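Local coordinates for endonuclease 8-like L720 (Acanthamoeba polyphaga mimivirus, PDB 4MB7), which belongs to the Fpg/Nei (endonuclease VIII-like) family, combining a beta-sheet part near its N terminus with a helical H2TH part and a zinc site, at residues L53-S58 against Y63-H68; A188-K193 against S245-G250. All blocks are in the same frame, centred on the assembly; numbering follows the deposited sequence.

Interaction 1 of 2, residues L53-S58 against Y63-H68; sequences LMLISS and YVIRTH
L55 and I65 meet at the apolar centre of a beta hairpin, the two inner strands of a four-stranded antiparallel sheet. Their methyl ends touch at 3.7 Å, L55 CD1 on I65 CD1, the two side chains crossing at a slant; they lie on one face, from hydrogen-bonded pairs two residues apart along the strand. The ethyl arm of I65 leaves trans to its own carbonyl carbon (chi1 -63°) and then runs straight on, which carries CD1 out from the sheet, where the L55 methyl meets it. L53, the direct partner of I65, adds a looser contact on the same face, 4.2 Å from its CB to I65 CB. Around this patch, L53 also packs on I41 and W44 of strand 40-47, and I65 on I106 of strand 104-109. On the other face M54 pairs with V64, where M54 CB lies 4.5 Å from V64 CG2 and the sulfur end of the methionine leads away.

Two hydrogen-bonded rungs flank this non-hydrogen-bonded pair. L53 and I65 exchange both bonds, L53 N to I65 O and I65 N to L53 O, each 2.8 Å, and L53 O also receives a CA-H...O contact from V64 CA. Toward the turn, L55 N reaches Y63 O at 2.8 Å in a nearly straight bond (174° at the hydrogen). The last rung bond is the longest of the four: Y63 N to L55 O, 3.0 Å.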
loop_
_atom_site.group_PDB
_atom_site.type_symbol
_atom_site.label_atom_id
_atom_site.label_comp_id
_atom_site.label_asym_id
_atom_site.label_seq_id
_atom_site.Cartn_x
_atom_site.Cartn_y
_atom_site.Cartn_z
ATOM N N LEU A 53 0.434 12.991 3.960
ATOM C CA LEU A 53 -0.262 14.036 4.700
ATOM C C LEU A 53 0.440 15.379 4.514
ATOM O O LEU A 53 1.560 15.572 4.984
ATOM C CB LEU A 53 -0.317 13.673 6.186
ATOM C CG LEU A 53 -0.797 14.741 7.171
ATOM C CD1 LEU A 53 -2.190 15.216 6.808
ATOM C CD2 LEU A 53 -0.768 14.204 8.593
ATOM N N MET A 54 -0.220 16.305 3.826
ATOM C CA MET A 54 0.355 17.628 3.589
ATOM C C MET A 54 -0.053 18.616 4.677
ATOM O O MET A 54 -1.238 18.789 4.961
ATOM C CB MET A 54 -0.052 18.157 2.214
ATOM C CG MET A 54 0.501 19.540 1.890
ATOM S SD MET A 54 -0.039 20.140 0.276
ATOM C CE MET A 54 0.673 21.782 0.259
ATOM N N LEU A 55 0.940 19.258 5.284
ATOM C CA LEU A 55 0.700 20.202 6.369
ATOM C C LEU A 55 1.214 21.588 6.003
ATOM O O LEU A 55 2.356 21.738 5.564
ATOM C CB LEU A 55 1.377 19.719 7.654
ATOM C CG LEU A 55 0.988 18.332 8.170
ATOM C CD1 LEU A 55 1.834 17.961 9.376
ATOM C CD2 LEU A 55 -0.493 18.273 8.519
ATOM N N ILE A 56 0.368 22.596 6.178
ATOM C CA ILE A 56 0.746 23.974 5.884
ATOM C C ILE A 56 0.533 24.889 7.089
ATOM O O ILE A 56 -0.256 24.588 7.985
ATOM C CB ILE A 56 -0.044 24.543 4.685
ATOM C CG1 ILE A 56 -1.530 24.663 5.030
ATOM C CG2 ILE A 56 0.155 23.681 3.448
ATOM C CD1 ILE A 56 -2.368 25.275 3.925
ATOM N N SER A 57 1.249 26.007 7.098
ATOM C CA SER A 57 1.091 27.026 8.126
ATOM C C SER A 57 1.596 28.356 7.578
ATOM O O SER A 57 2.604 28.399 6.873
ATOM C CB SER A 57 1.862 26.639 9.390
ATOM O OG SER A 57 1.529 27.488 10.475
ATOM N N SER A 58 0.910 29.443 7.895
ATOM C CA SER A 58 1.230 30.722 7.274
ATOM C C SER A 58 2.655 31.175 7.583
ATOM O O SER A 58 3.071 31.180 8.721
ATOM C CB SER A 58 0.236 31.789 7.736
ATOM O OG SER A 58 0.334 32.956 6.948
ATOM N N TYR A 63 5.235 20.952 4.948
ATOM C CA TYR A 63 5.797 19.619 5.122
ATOM C C TYR A 63 4.839 18.530 4.659
ATOM O O TYR A 63 3.624 18.723 4.628
ATOM C CB TYR A 63 6.173 19.376 6.584
ATOM C CG TYR A 63 7.375 20.162 7.053
ATOM C CD1 TYR A 63 8.658 19.811 6.652
ATOM C CD2 TYR A 63 7.226 21.246 7.907
ATOM C CE1 TYR A 63 9.763 20.525 7.086
ATOM C CE2 TYR A 63 8.324 21.965 8.346
ATOM C CZ TYR A 63 9.588 21.601 7.934
ATOM O OH TYR A 63 10.680 22.318 8.373
ATOM N N VAL A 64 5.400 17.382 4.300
ATOM C CA VAL A 64 4.602 16.208 3.976
ATOM C C VAL A 64 5.022 15.047 4.864
ATOM O O VAL A 64 6.196 14.687 4.920
ATOM C CB VAL A 64 4.751 15.799 2.498
ATOM C CG1 VAL A 64 4.028 14.479 2.236
ATOM C CG2 VAL A 64 4.219 16.896 1.586
ATOM N N ILE A 65 4.060 14.474 5.572
ATOM C CA ILE A 65 4.318 13.283 6.368
ATOM C C ILE A 65 3.935 12.045 5.574
ATOM O O ILE A 65 2.797 11.917 5.120
ATOM C CB ILE A 65 3.534 13.297 7.690
ATOM C CG1 ILE A 65 3.981 14.472 8.561
ATOM C CG2 ILE A 65 3.731 11.989 8.435
ATOM C CD1 ILE A 65 3.242 14.562 9.877
ATOM N N ARG A 66 4.895 11.145 5.394
ATOM C CA ARG A 66 4.649 9.899 4.684
ATOM C C ARG A 66 4.560 8.733 5.657
ATOM O O ARG A 66 5.446 8.534 6.490
ATOM C CB ARG A 66 5.749 9.628 3.652
ATOM C CG ARG A 66 5.474 8.423 2.767
ATOM C CD ARG A 66 6.706 8.040 1.961
ATOM N NE ARG A 66 7.749 7.481 2.817
ATOM C CZ ARG A 66 9.007 7.290 2.439
ATOM N NH1 ARG A 66 9.392 7.616 1.211
ATOM N NH2 ARG A 66 9.882 6.776 3.290
ATOM N N THR A 67 3.485 7.964 5.542
ATOM C CA THR A 67 3.280 6.805 6.393
ATOM C C THR A 67 3.308 5.518 5.579
ATOM O O THR A 67 2.614 5.391 4.568
ATOM C CB THR A 67 1.934 6.890 7.140
ATOM O OG1 THR A 67 1.901 8.084 7.933
ATOM C CG2 THR A 67 1.748 5.681 8.045
ATOM N N HIS A 68 4.129 4.574 6.019
ATOM C CA HIS A 68 4.117 3.231 5.464
ATOM C C HIS A 68 3.681 2.264 6.559
ATOM O O HIS A 68 4.433 1.994 7.496
ATOM C CB HIS A 68 5.502 2.846 4.943
ATOM C CG HIS A 68 5.578 1.443 4.426
ATOM N ND1 HIS A 68 6.722 0.678 4.514
ATOM C CD2 HIS A 68 4.652 0.666 3.816
ATOM C CE1 HIS A 68 6.497 -0.509 3.980
ATOM N NE2 HIS A 68 5.249 -0.543 3.549
#

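Interaction 2 of 2, residues A188-K193 against S245-G250; sequences ALYDCK and SLCPLG. With ZN (zinc ion), chain B.
Y190 and C247 face each other with their backbones well apart, CA to CA 9.1 Å, so only side chains bridge the gap. On one side helix 182-191 is finishing in a Schellman motif, with K193 at positive phi and its N bonded to Y190 O. On the other, C247 to G250 form a type I beta turn closed by G250 N to C247 O at 2.8 Å. The turn places L249 N 3.2 Å from C247 SG, a weak N-H...S bond to the sulfur that binds zinc at 2.2 Å.

With CG trans to its amide nitrogen (chi1 174°), the Y190 ring extends from the helix to the zinc loop. Its hydroxyl end presses on the proline ring: OH is 3.1 Å from P248 CG, a tight fit, and CZ is 3.7 Å from P248 CD. C247 CB makes a looser apolar contact with the ring, 4.2 Å from Y190 CE1.

H251, C268 and C271 complete the zinc site, whose ligands bracket strands 254-258 and 263-267 as in a zinc-finger hairpin. D191 forms salt bridges with R240 and with K217 of helix 205-230; A188 and C192 pack on that helix, while L189 packs on helix 167-171.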
loop_
_atom_site.group_PDB
_atom_site.type_symbol
_atom_site.label_atom_id
_atom_site.label_comp_id
_atom_site.label_asym_id
_atom_site.label_seq_id
_atom_site.Cartn_x
_atom_site.Cartn_y
_atom_site.Cartn_z
ATOM N N ALA A 188 -3.555 -14.166 -6.923
ATOM C CA ALA A 188 -3.706 -13.894 -8.347
ATOM C C ALA A 188 -3.024 -14.972 -9.182
ATOM O O ALA A 188 -3.556 -15.411 -10.201
ATOM C CB ALA A 188 -3.144 -12.530 -8.689
ATOM N N LEU A 189 -1.843 -15.393 -8.741
ATOM C CA LEU A 189 -1.084 -16.411 -9.457
ATOM C C LEU A 189 -1.818 -17.748 -9.490
ATOM O O LEU A 189 -1.776 -18.458 -10.496
ATOM C CB LEU A 189 0.314 -16.571 -8.858
ATOM C CG LEU A 189 1.313 -15.484 -9.264
ATOM C CD1 LEU A 189 2.617 -15.625 -8.496
ATOM C CD2 LEU A 189 1.567 -15.518 -10.765
ATOM N N TYR A 190 -2.498 -18.088 -8.399
ATOM C CA TYR A 190 -3.300 -19.304 -8.379
ATOM C C TYR A 190 -4.527 -19.168 -9.272
ATOM O O TYR A 190 -4.906 -20.107 -9.968
ATOM C CB TYR A 190 -3.741 -19.677 -6.962
ATOM C CG TYR A 190 -4.689 -20.853 -6.969
ATOM C CD1 TYR A 190 -4.217 -22.141 -7.185
ATOM C CD2 TYR A 190 -6.057 -20.675 -6.796
ATOM C CE1 TYR A 190 -5.074 -23.220 -7.213
ATOM C CE2 TYR A 190 -6.925 -21.754 -6.823
ATOM C CZ TYR A 190 -6.424 -23.024 -7.033
ATOM O OH TYR A 190 -7.272 -24.107 -7.061
ATOM N N ASP A 191 -5.143 -17.992 -9.235
ATOM C CA ASP A 191 -6.338 -17.712 -10.025
ATOM C C ASP A 191 -6.049 -17.847 -11.522
ATOM O O ASP A 191 -6.932 -18.196 -12.306
ATOM C CB ASP A 191 -6.848 -16.305 -9.708
ATOM C CG ASP A 191 -8.266 -16.069 -10.188
ATOM O OD1 ASP A 191 -9.028 -17.050 -10.312
ATOM O OD2 ASP A 191 -8.623 -14.896 -10.427
ATOM N N CYS A 192 -4.805 -17.577 -11.906
ATOM C CA CYS A 192 -4.406 -17.620 -13.307
ATOM C C CYS A 192 -3.575 -18.856 -13.641
ATOM O O CYS A 192 -3.041 -18.964 -14.744
ATOM C CB CYS A 192 -3.627 -16.357 -13.676
ATOM S SG CYS A 192 -4.534 -14.821 -13.391
ATOM N N LYS A 193 -3.466 -19.774 -12.683
ATOM C CA LYS A 193 -2.744 -21.032 -12.875
ATOM C C LYS A 193 -1.306 -20.821 -13.339
ATOM O O LYS A 193 -0.812 -21.535 -14.210
ATOM C CB LYS A 193 -3.497 -21.940 -13.855
ATOM C CG LYS A 193 -4.816 -22.466 -13.312
ATOM C CD LYS A 193 -5.686 -23.057 -14.413
ATOM C CE LYS A 193 -4.974 -24.183 -15.145
ATOM N NZ LYS A 193 -4.622 -25.320 -14.247
ATOM N N SER A 245 -3.451 -25.548 3.135
ATOM C CA SER A 245 -2.739 -26.815 3.018
ATOM C C SER A 245 -3.210 -27.560 1.776
ATOM O O SER A 245 -2.450 -28.301 1.153
ATOM C CB SER A 245 -2.969 -27.675 4.261
ATOM O OG SER A 245 -2.581 -26.987 5.438
ATOM N N LEU A 246 -4.478 -27.389 1.435
ATOM C CA LEU A 246 -5.050 -27.992 0.238
ATOM C C LEU A 246 -5.696 -26.940 -0.662
ATOM O O LEU A 246 -6.485 -26.124 -0.205
ATOM C CB LEU A 246 -6.094 -29.039 0.613
ATOM C CG LEU A 246 -5.604 -30.454 0.922
ATOM C CD1 LEU A 246 -4.812 -31.039 -0.228
ATOM C CD2 LEU A 246 -4.763 -30.429 2.187
ATOM N N CYS A 247 -5.380 -26.990 -1.950
ATOM C CA CYS A 247 -6.018 -26.108 -2.921
ATOM C C CYS A 247 -7.496 -26.493 -2.991
ATOM O O CYS A 247 -7.861 -27.601 -2.597
ATOM C CB CYS A 247 -5.343 -26.234 -4.291
ATOM S SG CYS A 247 -6.016 -27.528 -5.357
ATOM N N PRO A 248 -8.357 -25.580 -3.474
ATOM C CA PRO A 248 -9.794 -25.888 -3.487
ATOM C C PRO A 248 -10.176 -27.087 -4.362
ATOM O O PRO A 248 -11.311 -27.551 -4.275
ATOM C CB PRO A 248 -10.431 -24.597 -4.025
ATOM C CG PRO A 248 -9.323 -23.858 -4.689
ATOM C CD PRO A 248 -8.087 -24.205 -3.926
ATOM N N LEU A 249 -9.251 -27.578 -5.181
ATOM C CA LEU A 249 -9.496 -28.793 -5.953
ATOM C C LEU A 249 -9.141 -30.039 -5.145
ATOM O O LEU A 249 -9.632 -31.131 -5.428
ATOM C CB LEU A 249 -8.726 -28.776 -7.277
ATOM C CG LEU A 249 -9.251 -27.823 -8.353
ATOM C CD1 LEU A 249 -8.505 -28.027 -9.665
ATOM C CD2 LEU A 249 -10.747 -28.011 -8.547
ATOM N N GLY A 250 -8.284 -29.866 -4.143
ATOM C CA GLY A 250 -7.927 -30.952 -3.249
ATOM C C GLY A 250 -6.468 -31.363 -3.295
ATOM O O GLY A 250 -6.070 -32.325 -2.640
HETATM ZN ZN ZN B . -4.549 -27.683 -7.048
#

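Overall arrangement
From the N terminus the chain first reaches interaction 1, where strand 50-56 turns back on strand 63-70 and a short loop is closed within the sheet. Much later comes interaction 2, a far longer closure: between 188-193 and 245-250 the chain runs through helix 205-230 before returning to the end of helix 182-191. The two neither nest nor cross; the first is complete before the second opens. They lie on opposite sides of the chain's centre, their own centres 42 Å apart and their nearest atoms about 19 Å apart. Interaction 1 joins the two inner strands of one of the antiparallel sheets, whereas interaction 2 ties an H2TH helix to the C-terminal zinc-binding region.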